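Local coordinates for ABC transporter periplasmic-binding protein YtfQ (Mycobacterium smegmatis, PDB 6HBD), which binds beta-D-galactofuranose and probably serves as the sugar-capturing subunit of an ABC transporter for furanoses such as L-arabinofuranose, at residues Val82-Trp87 / Gly156-Ile161; Pro100-Asp105 / Asp271-Val276; Ala122-Glu127 / Val259-Leu264; Val146-Leu151 / Ile206-Ala211. One frame throughout, in Å; residues are numbered along the deposited sequence.

How the contacts relate
From the N terminus, the chain lays down the first partners of contacts 1, 2, 3 and 4 in that order. It then closes contact 1 at 156-161, contact 4 at 206-211, contact 3 at 259-264 and contact 2 at 271-276. Contact 4 therefore nests inside contact 3 and contact 3 inside contact 2, while contact 1 crosses all three. Contact 2 packs a helix on the sheet of the first lobe and contact 4 joins two strands in the sheet of the second, their centres about 37 Å apart. Contact 1 joins the lobes across the cleft; contact 3 pairs two chain crossings beside the sugar, at the base of the second lobe. They touch through P159 and F124.

Contact 1: residues Val82-Trp87 / Gly156-Ile161. With ZN (zinc ion), chain F.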
loop_
_atom_site.group_PDB
_atom_site.type_symbol
_atom_site.label_atom_id
_atom_site.label_comp_id
_atom_site.label_asym_id
_atom_site.label_seq_id
_atom_site.Cartn_x
_atom_site.Cartn_y
_atom_site.Cartn_z
ATOM N N VAL A 82 -8.079 4.350 6.379
ATOM C CA VAL A 82 -6.797 4.342 7.096
ATOM C C VAL A 82 -6.590 3.042 7.902
ATOM O O VAL A 82 -5.534 2.404 7.769
ATOM C CB VAL A 82 -6.556 5.616 7.950
ATOM C CG1 VAL A 82 -7.657 5.854 8.974
ATOM C CG2 VAL A 82 -5.195 5.564 8.635
ATOM N N VAL A 83 -7.621 2.644 8.695
ATOM C CA VAL A 83 -7.655 1.398 9.481
ATOM C C VAL A 83 -8.972 0.677 9.192
ATOM O O VAL A 83 -9.949 1.305 8.765
ATOM C CB VAL A 83 -7.395 1.580 10.999
ATOM C CG1 VAL A 83 -5.968 2.050 11.264
ATOM C CG2 VAL A 83 -8.403 2.526 11.631
ATOM N N ARG A 84 -8.956 -0.653 9.324
ATOM C CA ARG A 84 -10.107 -1.486 8.987
ATOM C C ARG A 84 -11.418 -1.142 9.722
ATOM O O ARG A 84 -12.495 -1.280 9.145
ATOM C CB ARG A 84 -9.793 -2.968 9.253
ATOM C CG ARG A 84 -8.758 -3.592 8.331
ATOM C CD ARG A 84 -9.340 -4.690 7.466
ATOM N NE ARG A 84 -8.367 -5.727 7.117
ATOM C CZ ARG A 84 -7.919 -6.679 7.941
ATOM N NH1 ARG A 84 -8.317 -6.717 9.210
ATOM N NH2 ARG A 84 -7.050 -7.591 7.503
ATOM N N THR A 85 -11.323 -0.711 10.985
ATOM C CA THR A 85 -12.448 -0.508 11.913
ATOM C C THR A 85 -12.864 0.962 12.247
ATOM O O THR A 85 -12.035 1.872 12.229
ATOM C CB THR A 85 -12.003 -1.200 13.195
ATOM O OG1 THR A 85 -10.884 -0.451 13.696
ATOM C CG2 THR A 85 -11.586 -2.677 12.954
ATOM N N GLY A 86 -14.141 1.150 12.580
ATOM C CA GLY A 86 -14.711 2.428 13.019
ATOM C C GLY A 86 -15.496 3.230 11.996
ATOM O O GLY A 86 -15.656 4.443 12.179
ATOM N N TRP A 87 -16.010 2.573 10.925
ATOM C CA TRP A 87 -16.746 3.245 9.833
ATOM C C TRP A 87 -18.286 3.040 9.875
ATOM O O TRP A 87 -19.007 3.676 9.097
ATOM C CB TRP A 87 -16.204 2.737 8.473
ATOM C CG TRP A 87 -14.711 2.798 8.344
ATOM C CD1 TRP A 87 -13.830 1.755 8.401
ATOM C CD2 TRP A 87 -13.927 3.981 8.200
ATOM N NE1 TRP A 87 -12.541 2.220 8.294
ATOM C CE2 TRP A 87 -12.571 3.587 8.183
ATOM C CE3 TRP A 87 -14.242 5.344 8.064
ATOM C CZ2 TRP A 87 -11.531 4.508 8.054
ATOM C CZ3 TRP A 87 -13.207 6.258 7.955
ATOM C CH2 TRP A 87 -11.871 5.838 7.948
ATOM N N GLY A 156 -3.380 -1.373 12.249
ATOM C CA GLY A 156 -4.798 -1.439 11.896
ATOM C C GLY A 156 -5.135 -1.318 10.426
ATOM O O GLY A 156 -6.274 -1.587 10.034
ATOM N N ALA A 157 -4.157 -0.898 9.600
ATOM C CA ALA A 157 -4.329 -0.753 8.153
ATOM C C ALA A 157 -4.337 -2.150 7.488
ATOM O O ALA A 157 -3.510 -3.023 7.825
ATOM C CB ALA A 157 -3.216 0.111 7.570
ATOM N N ASP A 158 -5.300 -2.333 6.549
ATOM C CA ASP A 158 -5.538 -3.552 5.785
ATOM C C ASP A 158 -4.256 -4.082 5.139
ATOM O O ASP A 158 -3.911 -5.231 5.424
ATOM C CB ASP A 158 -6.676 -3.295 4.777
ATOM C CG ASP A 158 -7.081 -4.433 3.860
ATOM O OD1 ASP A 158 -7.028 -5.592 4.299
ATOM O OD2 ASP A 158 -7.496 -4.151 2.723
ATOM N N PRO A 159 -3.452 -3.271 4.393
ATOM C CA PRO A 159 -2.193 -3.821 3.835
ATOM C C PRO A 159 -1.153 -4.329 4.862
ATOM O O PRO A 159 -0.445 -5.311 4.587
ATOM C CB PRO A 159 -1.635 -2.651 3.006
ATOM C CG PRO A 159 -2.360 -1.448 3.448
ATOM C CD PRO A 159 -3.678 -1.881 3.941
ATOM N N ALA A 160 -1.050 -3.645 6.036
ATOM C CA ALA A 160 -0.078 -4.003 7.065
ATOM C C ALA A 160 -0.349 -5.386 7.657
ATOM O O ALA A 160 0.562 -6.238 7.706
ATOM C CB ALA A 160 -0.066 -2.961 8.161
ATOM N N ILE A 161 -1.621 -5.616 8.060
ATOM C CA ILE A 161 -2.080 -6.893 8.629
ATOM C C ILE A 161 -1.845 -8.023 7.618
ATOM O O ILE A 161 -1.241 -9.039 7.955
ATOM C CB ILE A 161 -3.590 -6.796 8.993
ATOM C CG1 ILE A 161 -3.832 -5.824 10.158
ATOM C CG2 ILE A 161 -4.168 -8.167 9.320
ATOM C CD1 ILE A 161 -5.156 -5.123 10.099
HETATM ZN ZN ZN F . -7.496 -7.462 3.287
#
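D158 OD1 is held by two cations: a zinc ion 2.2 Å away and the guanidinium of R84, whose NE donates a nearly straight hydrogen bond to it (3.1 Å, 173°) as part of a salt bridge. The oxygen lies at the guanidinium edge, close to its plane, but NE reaches it from above the carboxylate plane; the two flat groups are turned 54° apart. D162 completes the protein side of the zinc site and also pairs with R84 NH2, while D158 OD2 accepts from the backbone N of A107. I161 covers one guanidinium face with CD1, offset toward the rim, and lays CG2 3.5 Å from NH2. A bend at chi2 (-115°) carries the arginine chain across D158. At its base, R84 N donates to G156 O (2.9 Å), and V83 CG1 rests 3.7 Å from G156 CA, at a glycine of positive phi just ahead of helix 158-171. A157 is the N-cap of that helix and sets CB 3.3 Å from V82 O. The loop and the helix start belong to different lobes, so zinc and arginine together would offset the two carboxylates and probably help hold this side of the cleft closed.

Contact 2: residues Pro100-Asp105 / Asp271-Val276. With GZL (beta-D-galactofuranose), chain L.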
loop_
_atom_site.group_PDB
_atom_site.type_symbol
_atom_site.label_atom_id
_atom_site.label_comp_id
_atom_site.label_asym_id
_atom_site.label_seq_id
_atom_site.Cartn_x
_atom_site.Cartn_y
_atom_site.Cartn_z
ATOM N N PRO A 100 -23.436 6.379 -3.207
ATOM C CA PRO A 100 -22.647 5.130 -3.257
ATOM C C PRO A 100 -21.209 5.298 -2.740
ATOM O O PRO A 100 -20.681 6.419 -2.773
ATOM C CB PRO A 100 -22.663 4.768 -4.738
ATOM C CG PRO A 100 -23.815 5.504 -5.327
ATOM C CD PRO A 100 -23.858 6.786 -4.561
ATOM N N VAL A 101 -20.572 4.191 -2.277
ATOM C CA VAL A 101 -19.228 4.248 -1.722
ATOM C C VAL A 101 -18.286 3.311 -2.469
ATOM O O VAL A 101 -18.671 2.184 -2.762
ATOM C CB VAL A 101 -19.259 3.950 -0.203
ATOM C CG1 VAL A 101 -17.862 3.980 0.404
ATOM C CG2 VAL A 101 -20.180 4.926 0.523
ATOM N N ILE A 102 -17.042 3.779 -2.765
ATOM C CA ILE A 102 -15.986 2.970 -3.401
ATOM C C ILE A 102 -14.771 3.025 -2.470
ATOM O O ILE A 102 -14.359 4.108 -2.050
ATOM C CB ILE A 102 -15.599 3.396 -4.859
ATOM C CG1 ILE A 102 -16.827 3.404 -5.797
ATOM C CG2 ILE A 102 -14.492 2.472 -5.411
ATOM C CD1 ILE A 102 -16.613 4.112 -7.165
ATOM N N LEU A 103 -14.208 1.850 -2.156
ATOM C CA LEU A 103 -13.034 1.731 -1.289
ATOM C C LEU A 103 -11.823 1.575 -2.187
ATOM O O LEU A 103 -11.887 0.789 -3.134
ATOM C CB LEU A 103 -13.185 0.526 -0.341
ATOM C CG LEU A 103 -13.861 0.812 1.022
ATOM C CD1 LEU A 103 -15.108 1.700 0.890
ATOM C CD2 LEU A 103 -14.176 -0.485 1.734
ATOM N N THR A 104 -10.758 2.388 -1.961
ATOM C CA THR A 104 -9.544 2.343 -2.781
ATOM C C THR A 104 -8.303 2.055 -1.901
ATOM O O THR A 104 -8.131 2.664 -0.843
ATOM C CB THR A 104 -9.389 3.600 -3.698
ATOM O OG1 THR A 104 -8.561 4.594 -3.101
ATOM C CG2 THR A 104 -10.697 4.197 -4.122
ATOM N N ASP A 105 -7.503 1.049 -2.319
ATOM C CA ASP A 105 -6.238 0.576 -1.756
ATOM C C ASP A 105 -6.261 0.090 -0.283
ATOM O O ASP A 105 -5.241 -0.408 0.185
ATOM C CB ASP A 105 -5.145 1.629 -1.962
ATOM C CG ASP A 105 -5.260 2.932 -1.208
ATOM O OD1 ASP A 105 -4.871 2.969 -0.015
ATOM O OD2 ASP A 105 -5.694 3.938 -1.822
ATOM N N ASP A 271 -13.865 5.730 -13.776
ATOM C CA ASP A 271 -14.703 4.848 -14.574
ATOM C C ASP A 271 -15.796 4.247 -13.679
ATOM O O ASP A 271 -16.980 4.414 -13.975
ATOM C CB ASP A 271 -13.844 3.747 -15.226
ATOM C CG ASP A 271 -14.606 2.792 -16.141
ATOM O OD1 ASP A 271 -15.506 3.272 -16.899
ATOM O OD2 ASP A 271 -14.303 1.564 -16.111
ATOM N N LEU A 272 -15.394 3.647 -12.536
ATOM C CA LEU A 272 -16.305 3.036 -11.556
ATOM C C LEU A 272 -17.226 4.079 -10.950
ATOM O O LEU A 272 -18.413 3.823 -10.846
ATOM C CB LEU A 272 -15.525 2.344 -10.432
ATOM C CG LEU A 272 -14.635 1.174 -10.858
ATOM C CD1 LEU A 272 -13.642 0.847 -9.779
ATOM C CD2 LEU A 272 -15.455 -0.042 -11.257
ATOM N N ALA A 273 -16.706 5.256 -10.587
ATOM C CA ALA A 273 -17.541 6.332 -10.052
ATOM C C ALA A 273 -18.696 6.691 -11.009
ATOM O O ALA A 273 -19.823 6.860 -10.565
ATOM C CB ALA A 273 -16.697 7.562 -9.769
ATOM N N LYS A 274 -18.430 6.770 -12.315
ATOM C CA LYS A 274 -19.483 7.076 -13.285
ATOM C C LYS A 274 -20.494 5.911 -13.372
ATOM O O LYS A 274 -21.694 6.177 -13.358
ATOM C CB LYS A 274 -18.890 7.397 -14.674
ATOM C CG LYS A 274 -18.185 8.750 -14.725
ATOM C CD LYS A 274 -17.295 8.883 -15.955
ATOM C CE LYS A 274 -16.612 10.227 -16.039
ATOM N NZ LYS A 274 -15.926 10.410 -17.346
ATOM N N LYS A 275 -19.999 4.637 -13.456
ATOM C CA LYS A 275 -20.833 3.425 -13.548
ATOM C C LYS A 275 -21.757 3.332 -12.346
ATOM O O LYS A 275 -22.957 3.056 -12.454
ATOM C CB LYS A 275 -19.977 2.146 -13.556
ATOM C CG LYS A 275 -19.473 1.722 -14.909
ATOM C CD LYS A 275 -19.052 0.250 -14.898
ATOM C CE LYS A 275 -18.639 -0.253 -16.267
ATOM N NZ LYS A 275 -17.309 0.264 -16.691
ATOM N N VAL A 276 -21.153 3.492 -11.188
ATOM C CA VAL A 276 -21.844 3.458 -9.919
ATOM C C VAL A 276 -22.947 4.519 -9.912
ATOM O O VAL A 276 -24.122 4.143 -9.888
ATOM C CB VAL A 276 -20.799 3.623 -8.785
ATOM C CG1 VAL A 276 -21.405 4.156 -7.508
ATOM C CG2 VAL A 276 -20.092 2.296 -8.539
HETATM C C6 GZL L . -1.629 -0.188 -0.320
HETATM C C5 GZL L . -1.718 1.198 0.283
HETATM C C4 GZL L . -0.570 1.483 1.236
HETATM C C3 GZL L . 0.821 1.429 0.612
HETATM C C2 GZL L . 1.602 2.315 1.563
HETATM O O6 GZL L . -2.810 -0.474 -1.059
HETATM O O5 GZL L . -2.983 1.403 0.918
HETATM O O4 GZL L . -0.673 2.842 1.716
HETATM O O3 GZL L . 1.401 0.137 0.549
HETATM C C1 GZL L . 0.621 3.457 1.768
HETATM O O2 GZL L . 2.828 2.802 1.037
HETATM O O1 GZL L . 0.942 3.902 3.037
#
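I102 CD1 lies against the backbone of helix 266-277, 3.6 Å from A273 N and 3.8 Å from L272 C. Around this methyl stand L272 CB at 3.9 Å, A273 CB a little farther off, and V276 CG2 at 4.2 Å. With CG1 anti to the carbonyl carbon (chi1 -56°) and the chain extended beyond it, the isoleucine sets its terminal methyl on the helix surface framed by L272, A273 and V276. P100 also lies by V276, but the modelled separation is too short to be trusted. No hydrogen bond crosses the contact. One shell out, I102 and L272 both touch I120 of the neighbouring strand 118-121, and V276 also meets V76 of strand 76-79, so the helix spreads over three adjacent strands. The helix runs nearly antiparallel to strand 101-104 (162°), with the axes 9.7 Å apart. On its outer side, K275 NZ forms a salt bridge with D271 OD2, one turn back. At the far end the strand delivers D105 to the sugar. D105 O accepts from O6 of beta-D-galactofuranose at 2.7 Å, and O5 lies 2.6 Å from D105 OD1 with the same carbonyl also within its range. R32 pairs with D105 OD2, which T104 OG1 meets from above the carboxylate plane, and S80 OG bonds to OD1. The chemistry thus divides along one short strand: an apolar half fixes it against the helix of the first lobe, and the aspartate beyond offers acceptors, probably held in place by R32, S80 and T104, to the exocyclic hydroxyls of the sugar.

Contact 3: residues Ala122-Glu127 / Val259-Leu264; sequences ADFIEE and VECNPL. With ZN (zinc ion), chain D; GZL (beta-D-galactofuranose), chain L.
The F124 ring presents its edge to both C261 and the sugar: C261 SG lies 4.5 Å from CE1, near the ring plane, and O6 of beta-D-galactofuranose sits at the same rim, 3.1 Å from CE1. E127 OE1 is likewise at the edge, whereas A122 O stands over the centre of one face, 3.7 Å above it. A chi1 of 179° turns the C261 thiol away from its own amide and toward the sugar, with SG 3.9 Å from C6 of beta-D-galactofuranose. The sulfur also comes up against both A122 CB and E127 OE2, on the same side. E127 extends beyond CG so that OE2 rests 3.3 Å from C261 CB; this is a close approach without a hydrogen bond. The stem of E127 is packed by V259, whose CG1 reaches CA at 3.9 Å and passes slantwise over CB and CG. The carboxylate has its main polar partner in R163, which pairs with OE1 and hydrogen-bonds the sugar through its other terminal nitrogen; D290 lies close to OE2 as a like charge. E260 turns away from the helix and chelates a zinc ion through both OE1 and OE2 (2.2 Å for the latter), with E291 and a water completing the ligands found there. Farther along, N262 OD1 accepts from L264 N in an Asx turn. The contact joins the start of helix 124-138 to the chain leaving strand 257-260, with the sugar alongside. E127 probably helps position R163, and the nearby D290 would probably raise the proton affinity of E127, an effect the arginine should counter.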
loop_
_atom_site.group_PDB
_atom_site.type_symbol
_atom_site.label_atom_id
_atom_site.label_comp_id
_atom_site.label_asym_id
_atom_site.label_seq_id
_atom_site.Cartn_x
_atom_site.Cartn_y
_atom_site.Cartn_z
ATOM N N ALA A 122 -4.736 -4.075 -4.201
ATOM C CA ALA A 122 -3.926 -5.239 -4.568
ATOM C C ALA A 122 -4.168 -6.399 -3.605
ATOM O O ALA A 122 -4.932 -6.235 -2.652
ATOM C CB ALA A 122 -2.463 -4.851 -4.577
ATOM N N ASP A 123 -3.562 -7.581 -3.869
ATOM C CA ASP A 123 -3.648 -8.730 -2.962
ATOM C C ASP A 123 -2.412 -8.628 -2.079
ATOM O O ASP A 123 -1.345 -9.204 -2.384
ATOM C CB ASP A 123 -3.705 -10.091 -3.702
ATOM C CG ASP A 123 -3.787 -11.345 -2.814
ATOM O OD1 ASP A 123 -4.003 -11.200 -1.577
ATOM O OD2 ASP A 123 -3.628 -12.466 -3.352
ATOM N N PHE A 124 -2.587 -7.882 -0.964
ATOM C CA PHE A 124 -1.566 -7.622 0.074
ATOM C C PHE A 124 -0.947 -8.883 0.632
ATOM O O PHE A 124 0.267 -8.922 0.836
ATOM C CB PHE A 124 -2.193 -6.826 1.203
ATOM C CG PHE A 124 -2.827 -5.546 0.718
ATOM C CD1 PHE A 124 -2.150 -4.705 -0.145
ATOM C CD2 PHE A 124 -4.143 -5.247 1.024
ATOM C CE1 PHE A 124 -2.736 -3.551 -0.615
ATOM C CE2 PHE A 124 -4.723 -4.070 0.571
ATOM C CZ PHE A 124 -4.021 -3.238 -0.258
ATOM N N ILE A 125 -1.760 -9.940 0.821
ATOM C CA ILE A 125 -1.254 -11.220 1.321
ATOM C C ILE A 125 -0.239 -11.736 0.318
ATOM O O ILE A 125 0.863 -12.072 0.717
ATOM C CB ILE A 125 -2.384 -12.258 1.607
ATOM C CG1 ILE A 125 -3.323 -11.780 2.759
ATOM C CG2 ILE A 125 -1.805 -13.648 1.954
ATOM C CD1 ILE A 125 -4.558 -11.165 2.341
ATOM N N GLU A 126 -0.559 -11.739 -0.969
ATOM C CA GLU A 126 0.415 -12.220 -1.946
ATOM C C GLU A 126 1.605 -11.306 -2.096
ATOM O O GLU A 126 2.695 -11.815 -2.366
ATOM C CB GLU A 126 -0.207 -12.498 -3.289
ATOM C CG GLU A 126 -0.253 -13.985 -3.567
ATOM C CD GLU A 126 0.912 -14.465 -4.393
ATOM O OE1 GLU A 126 1.502 -15.509 -4.050
ATOM O OE2 GLU A 126 1.209 -13.816 -5.418
ATOM N N GLU A 127 1.427 -9.968 -1.916
ATOM C CA GLU A 127 2.574 -9.061 -1.938
ATOM C C GLU A 127 3.539 -9.546 -0.836
ATOM O O GLU A 127 4.722 -9.781 -1.117
ATOM C CB GLU A 127 2.163 -7.607 -1.701
ATOM C CG GLU A 127 1.429 -7.007 -2.876
ATOM C CD GLU A 127 0.834 -5.635 -2.631
ATOM O OE1 GLU A 127 0.798 -5.202 -1.458
ATOM O OE2 GLU A 127 0.416 -4.984 -3.616
ATOM N N VAL A 259 8.425 -5.717 -4.484
ATOM C CA VAL A 259 7.156 -6.232 -4.978
ATOM C C VAL A 259 6.274 -5.000 -5.185
ATOM O O VAL A 259 6.029 -4.251 -4.240
ATOM C CB VAL A 259 6.506 -7.284 -4.039
ATOM C CG1 VAL A 259 5.117 -7.667 -4.541
ATOM C CG2 VAL A 259 7.381 -8.525 -3.924
ATOM N N GLU A 260 5.836 -4.792 -6.444
ATOM C CA GLU A 260 5.067 -3.647 -6.899
ATOM C C GLU A 260 3.680 -3.602 -6.330
ATOM O O GLU A 260 2.973 -4.596 -6.393
ATOM C CB GLU A 260 4.953 -3.715 -8.450
ATOM C CG GLU A 260 4.161 -2.625 -9.160
ATOM C CD GLU A 260 4.164 -2.841 -10.659
ATOM O OE1 GLU A 260 3.094 -3.126 -11.254
ATOM O OE2 GLU A 260 5.268 -2.767 -11.238
ATOM N N CYS A 261 3.257 -2.428 -5.870
ATOM C CA CYS A 261 1.875 -2.159 -5.494
ATOM C C CYS A 261 1.569 -0.906 -6.298
ATOM O O CYS A 261 2.220 0.117 -6.094
ATOM C CB CYS A 261 1.698 -1.929 -4.000
ATOM S SG CYS A 261 -0.009 -1.560 -3.533
ATOM N N ASN A 262 0.652 -0.996 -7.246
ATOM C CA ASN A 262 0.395 0.071 -8.203
ATOM C C ASN A 262 -0.457 1.246 -7.662
ATOM O O ASN A 262 -1.648 1.074 -7.398
ATOM C CB ASN A 262 -0.245 -0.564 -9.427
ATOM C CG ASN A 262 -0.184 0.255 -10.686
ATOM O OD1 ASN A 262 -0.450 1.479 -10.672
ATOM N ND2 ASN A 262 0.108 -0.437 -11.808
ATOM N N PRO A 263 0.109 2.467 -7.576
ATOM C CA PRO A 263 -0.678 3.608 -7.079
ATOM C C PRO A 263 -1.609 4.271 -8.067
ATOM O O PRO A 263 -2.441 5.059 -7.627
ATOM C CB PRO A 263 0.406 4.613 -6.661
ATOM C CG PRO A 263 1.508 4.349 -7.570
ATOM C CD PRO A 263 1.494 2.878 -7.880
ATOM N N LEU A 264 -1.503 3.977 -9.372
ATOM C CA LEU A 264 -2.240 4.707 -10.408
ATOM C C LEU A 264 -3.701 4.229 -10.630
ATOM O O LEU A 264 -4.113 3.819 -11.732
ATOM C CB LEU A 264 -1.421 4.688 -11.711
ATOM C CG LEU A 264 0.101 5.022 -11.589
ATOM C CD1 LEU A 264 0.770 5.111 -12.943
ATOM C CD2 LEU A 264 0.338 6.296 -10.857
HETATM ZN ZN ZN D . 4.477 -3.315 -13.203
HETATM C C6 GZL L . -1.629 -0.188 -0.320
HETATM C C5 GZL L . -1.718 1.198 0.283
HETATM C C4 GZL L . -0.570 1.483 1.236
HETATM C C3 GZL L . 0.821 1.429 0.612
HETATM C C2 GZL L . 1.602 2.315 1.563
HETATM O O6 GZL L . -2.810 -0.474 -1.059
HETATM O O5 GZL L . -2.983 1.403 0.918
HETATM O O4 GZL L . -0.673 2.842 1.716
HETATM O O3 GZL L . 1.401 0.137 0.549
HETATM C C1 GZL L . 0.621 3.457 1.768
HETATM O O2 GZL L . 2.828 2.802 1.037
HETATM O O1 GZL L . 0.942 3.902 3.037
HETATM O O HOH W 1 4.358 -1.529 -14.268
#

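Contact 4: residues Val146-Leu151 / Ile206-Ala211; sequences VNIVQL and IDVVFA
V149 CG2 meets I206 CG2 at 3.4 Å, on the face that V149 shares with L151, where L151 CD1 touches both V209 CG2 and A211 CB. The other face is as tightly packed: I148 CG1 lies beside V208 CG1 at 3.5 Å, both side chains pointing the same way. Next along, Q150 stretches beside F210, its extended chain placing NE2 3.6 Å from CD2 at the ring edge, with amide and ring planes perpendicular; F210 in turn stacks on F167 of helix 158-171. The partly exposed end, at N147 and D207, is held instead by polar bonds. N147 N donates almost straight to D207 OD1 (3.0 Å, 178°) from above the carboxylate plane, and Q205 NE2 shares that oxygen. N147 O accepts twice, from D207 N on a lone pair and from V208 N, as the incoming chain bends into the strand. Beyond it the bonds alternate in parallel register: V149 N to V208 O, F210 N to V149 O, L151 N to F210 O. Strand 146-152 is flanked by 177-184 and 208-211, the 2-1-3 strand order of the Rossmann-like lobes of periplasmic sugar-binding proteins.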
loop_
_atom_site.group_PDB
_atom_site.type_symbol
_atom_site.label_atom_id
_atom_site.label_comp_id
_atom_site.label_asym_id
_atom_site.label_seq_id
_atom_site.Cartn_x
_atom_site.Cartn_y
_atom_site.Cartn_z
ATOM N N VAL A 146 18.825 -17.476 10.027
ATOM C CA VAL A 146 18.791 -16.225 9.267
ATOM C C VAL A 146 17.795 -15.308 9.990
ATOM O O VAL A 146 16.617 -15.652 10.160
ATOM C CB VAL A 146 18.396 -16.506 7.793
ATOM C CG1 VAL A 146 18.447 -15.237 6.946
ATOM C CG2 VAL A 146 19.296 -17.580 7.189
ATOM N N ASN A 147 18.292 -14.165 10.432
ATOM C CA ASN A 147 17.544 -13.234 11.254
ATOM C C ASN A 147 16.798 -12.218 10.452
ATOM O O ASN A 147 17.423 -11.388 9.795
ATOM C CB ASN A 147 18.480 -12.544 12.254
ATOM C CG ASN A 147 18.818 -13.406 13.444
ATOM O OD1 ASN A 147 18.672 -12.973 14.586
ATOM N ND2 ASN A 147 19.311 -14.629 13.233
ATOM N N ILE A 148 15.463 -12.244 10.542
ATOM C CA ILE A 148 14.605 -11.324 9.813
ATOM C C ILE A 148 14.074 -10.292 10.782
ATOM O O ILE A 148 13.636 -10.613 11.871
ATOM C CB ILE A 148 13.458 -12.051 9.011
ATOM C CG1 ILE A 148 14.034 -12.972 7.906
ATOM C CG2 ILE A 148 12.503 -11.042 8.378
ATOM C CD1 ILE A 148 13.303 -14.096 7.683
ATOM N N VAL A 149 14.077 -9.055 10.344
ATOM C CA VAL A 149 13.547 -7.905 11.060
ATOM C C VAL A 149 12.359 -7.464 10.196
ATOM O O VAL A 149 12.391 -7.727 8.997
ATOM C CB VAL A 149 14.661 -6.855 11.128
ATOM C CG1 VAL A 149 14.226 -5.635 11.903
ATOM C CG2 VAL A 149 15.904 -7.466 11.741
ATOM N N GLN A 150 11.306 -6.866 10.781
ATOM C CA GLN A 150 10.097 -6.505 10.031
ATOM C C GLN A 150 9.568 -5.121 10.398
ATOM O O GLN A 150 9.207 -4.878 11.554
ATOM C CB GLN A 150 9.002 -7.586 10.233
ATOM C CG GLN A 150 7.629 -7.282 9.547
ATOM C CD GLN A 150 6.661 -8.452 9.305
ATOM O OE1 GLN A 150 5.452 -8.244 9.260
ATOM N NE2 GLN A 150 7.107 -9.689 9.050
ATOM N N LEU A 151 9.471 -4.224 9.401
ATOM C CA LEU A 151 8.967 -2.879 9.645
ATOM C C LEU A 151 7.511 -2.917 9.247
ATOM O O LEU A 151 7.204 -3.103 8.080
ATOM C CB LEU A 151 9.770 -1.835 8.856
ATOM C CG LEU A 151 11.283 -1.868 9.080
ATOM C CD1 LEU A 151 12.013 -1.196 7.972
ATOM C CD2 LEU A 151 11.641 -1.226 10.383
ATOM N N ILE A 206 21.500 -9.350 12.259
ATOM C CA ILE A 206 20.382 -8.993 11.377
ATOM C C ILE A 206 20.790 -9.392 9.934
ATOM O O ILE A 206 21.674 -8.759 9.344
ATOM C CB ILE A 206 20.020 -7.481 11.485
ATOM C CG1 ILE A 206 19.460 -7.134 12.878
ATOM C CG2 ILE A 206 19.029 -7.105 10.378
ATOM C CD1 ILE A 206 19.240 -5.638 13.153
ATOM N N ASP A 207 20.155 -10.436 9.371
ATOM C CA ASP A 207 20.479 -10.891 8.008
ATOM C C ASP A 207 19.710 -10.131 6.937
ATOM O O ASP A 207 20.271 -9.790 5.886
ATOM C CB ASP A 207 20.195 -12.390 7.841
ATOM C CG ASP A 207 21.233 -13.260 8.501
ATOM O OD1 ASP A 207 21.161 -13.424 9.736
ATOM O OD2 ASP A 207 22.118 -13.788 7.776
ATOM N N VAL A 208 18.416 -9.904 7.199
ATOM C CA VAL A 208 17.490 -9.295 6.258
ATOM C C VAL A 208 16.397 -8.507 6.999
ATOM O O VAL A 208 16.024 -8.861 8.112
ATOM C CB VAL A 208 16.925 -10.422 5.335
ATOM C CG1 VAL A 208 16.767 -11.740 6.086
ATOM C CG2 VAL A 208 15.610 -10.028 4.633
ATOM N N VAL A 209 15.901 -7.432 6.369
ATOM C CA VAL A 209 14.802 -6.609 6.867
ATOM C C VAL A 209 13.681 -6.678 5.808
ATOM O O VAL A 209 13.953 -6.659 4.612
ATOM C CB VAL A 209 15.210 -5.151 7.275
ATOM C CG1 VAL A 209 16.579 -4.776 6.753
ATOM C CG2 VAL A 209 14.159 -4.087 6.922
ATOM N N PHE A 210 12.439 -6.819 6.262
ATOM C CA PHE A 210 11.284 -6.865 5.404
ATOM C C PHE A 210 10.475 -5.645 5.735
ATOM O O PHE A 210 9.815 -5.596 6.784
ATOM C CB PHE A 210 10.460 -8.148 5.598
ATOM C CG PHE A 210 9.058 -8.077 5.023
ATOM C CD1 PHE A 210 8.851 -7.788 3.681
ATOM C CD2 PHE A 210 7.947 -8.215 5.843
ATOM C CE1 PHE A 210 7.560 -7.676 3.166
ATOM C CE2 PHE A 210 6.659 -8.092 5.327
ATOM C CZ PHE A 210 6.476 -7.825 3.993
ATOM N N ALA A 211 10.534 -4.644 4.837
ATOM C CA ALA A 211 9.787 -3.416 5.017
ATOM C C ALA A 211 8.458 -3.585 4.305
ATOM O O ALA A 211 8.441 -3.970 3.148
ATOM C CB ALA A 211 10.565 -2.237 4.461
#